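Side-chain contact in nuclease NucT (Helicobacter pylori, PDB 6EHI), which belongs to the PLD-like nucleases, alpha/beta proteins built on a mixed beta-sheet flanked by helices: residues A[150-153]-A[154-158]. The protein carries 1 engineered substitution. Residues are numbered along the deposited sequence; the frame is centred on the assembly and turned at random.
Sequences SYYQ and KMLES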
loop_
_atom_site.group_PDB
_atom_site.type_symbol
_atom_site.label_atom_id
_atom_site.label_comp_id
_atom_site.label_asym_id
_atom_site.label_seq_id
_atom_site.Cartn_x
_atom_site.Cartn_y
_atom_site.Cartn_z
ATOM N N SER A 150 -18.130 1.919 2.032
ATOM C CA SER A 150 -19.019 1.820 0.911
ATOM C C SER A 150 -18.510 0.940 -0.200
ATOM O O SER A 150 -19.225 0.072 -0.770
ATOM C CB SER A 150 -19.355 3.250 0.362
ATOM O OG SER A 150 -20.020 3.113 -0.872
ATOM N N TYR A 151 -17.206 1.137 -0.512
ATOM C CA TYR A 151 -16.667 0.349 -1.571
ATOM C C TYR A 151 -16.348 -1.035 -1.060
ATOM O O TYR A 151 -16.281 -1.872 -1.866
ATOM C CB TYR A 151 -15.453 0.985 -2.198
ATOM C CG TYR A 151 -15.781 2.203 -3.058
ATOM C CD1 TYR A 151 -16.314 2.057 -4.276
ATOM C CD2 TYR A 151 -15.521 3.460 -2.603
ATOM C CE1 TYR A 151 -16.626 3.150 -5.080
ATOM C CE2 TYR A 151 -15.869 4.594 -3.376
ATOM C CZ TYR A 151 -16.391 4.406 -4.614
ATOM O OH TYR A 151 -16.771 5.401 -5.507
ATOM N N TYR A 152 -16.104 -1.181 0.218
ATOM C CA TYR A 152 -15.877 -2.518 0.780
ATOM C C TYR A 152 -17.113 -3.429 0.495
ATOM O O TYR A 152 -16.998 -4.583 0.037
ATOM C CB TYR A 152 -15.570 -2.454 2.256
ATOM C CG TYR A 152 -15.133 -3.825 2.764
ATOM C CD1 TYR A 152 -13.821 -4.244 2.706
ATOM C CD2 TYR A 152 -16.061 -4.739 3.205
ATOM C CE1 TYR A 152 -13.438 -5.504 3.164
ATOM C CE2 TYR A 152 -15.683 -5.979 3.686
ATOM C CZ TYR A 152 -14.359 -6.388 3.659
ATOM O OH TYR A 152 -13.972 -7.648 4.088
ATOM N N GLN A 153 -18.269 -2.912 0.772
ATOM C CA GLN A 153 -19.542 -3.615 0.452
ATOM C C GLN A 153 -19.708 -3.989 -0.975
ATOM O O GLN A 153 -20.127 -5.122 -1.260
ATOM C CB GLN A 153 -20.725 -2.741 0.909
ATOM C CG GLN A 153 -20.802 -2.616 2.426
ATOM C CD GLN A 153 -20.749 -3.931 3.197
ATOM O OE1 GLN A 153 -21.680 -4.708 3.153
ATOM N NE2 GLN A 153 -19.647 -4.195 3.872
ATOM N N LYS A 154 -19.289 -3.112 -1.897
ATOM C CA LYS A 154 -19.293 -3.425 -3.323
ATOM C C LYS A 154 -18.298 -4.552 -3.648
ATOM O O LYS A 154 -18.627 -5.501 -4.351
ATOM C CB LYS A 154 -18.948 -2.197 -4.206
ATOM C CG LYS A 154 -20.062 -1.145 -4.293
ATOM C CD LYS A 154 -19.908 -0.139 -5.433
ATOM C CE LYS A 154 -19.453 -0.679 -6.786
ATOM N NZ LYS A 154 -20.496 -1.105 -7.756
ATOM N N MET A 155 -17.086 -4.456 -3.052
ATOM C CA MET A 155 -16.142 -5.552 -3.181
ATOM C C MET A 155 -16.731 -6.891 -2.697
ATOM O O MET A 155 -16.462 -7.967 -3.329
ATOM C CB MET A 155 -14.852 -5.255 -2.440
ATOM C CG MET A 155 -14.162 -4.113 -3.177
ATOM S SD MET A 155 -12.693 -3.541 -2.261
ATOM C CE MET A 155 -11.618 -4.929 -2.474
ATOM N N LEU A 156 -17.380 -6.864 -1.572
ATOM C CA LEU A 156 -17.912 -8.070 -0.937
ATOM C C LEU A 156 -18.912 -8.747 -1.841
ATOM O O LEU A 156 -19.007 -9.985 -1.898
ATOM C CB LEU A 156 -18.595 -7.684 0.380
ATOM C CG LEU A 156 -18.497 -8.640 1.553
ATOM C CD1 LEU A 156 -17.169 -9.325 1.796
ATOM C CD2 LEU A 156 -18.946 -7.840 2.803
ATOM N N GLU A 157 -19.650 -7.960 -2.612
ATOM C CA GLU A 157 -20.618 -8.548 -3.605
ATOM C C GLU A 157 -20.017 -9.169 -4.820
ATOM O O GLU A 157 -20.724 -9.895 -5.528
ATOM C CB GLU A 157 -21.659 -7.532 -4.105
ATOM C CG GLU A 157 -22.873 -7.241 -3.239
ATOM C CD GLU A 157 -23.486 -5.869 -3.549
ATOM O OE1 GLU A 157 -23.655 -5.524 -4.746
ATOM O OE2 GLU A 157 -23.816 -5.142 -2.591
ATOM N N SER A 158 -18.742 -8.856 -5.145
ATOM C CA SER A 158 -18.021 -9.528 -6.201
ATOM C C SER A 158 -17.159 -10.716 -5.790
ATOM O O SER A 158 -16.693 -11.417 -6.658
ATOM C CB SER A 158 -17.177 -8.484 -6.974
ATOM O OG SER A 158 -17.968 -7.317 -7.286
HETATM O O HOH W 1 -22.216 -6.522 -0.325
#
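Y152 and L156, one helical turn apart, make a local i to i+4 contact on helix 142-158, near its C-terminal end, where the helix packs on the central sheet. Ring carbon CE2 of Y152 lies 3.9 Å from methyl CD2 of L156, and the two side chains cross obliquely. The Y152 ring is swung there by a first torsion of -171°, which places CG anti to the backbone N. Backbone i to i+4 bonds run beneath the pair: L156 N donates to Y152 O at 2.8 Å, M155 N to Y151 O at 3.0 Å with an N-H...O angle of 168°, and the K154 N to S150 O bond is weak. Such helix-on-sheet packing belongs to the alpha/beta architecture of the PLD-like domain: Y152, M155 and L156 touch strand 59-65, and the buried Y152 ring is anchored by its hydroxyl, hydrogen-bonded to I36 O. Q153 runs beside L156, pointing the same way. Q153 O accepts E157 N at 3.2 Å and also a bond donated by a water whose oxygen lies 2.7 Å from Q153 O; that water donates also to E157 OE2, at 3.1 Å, tying the carboxylate back to the preceding turn. Around the helix, CD1 of Y151 approaches CD of K154 at 4.4 Å, a loose contact, while the Y151 ring meets Y14 of the second subunit with planes at about 25°.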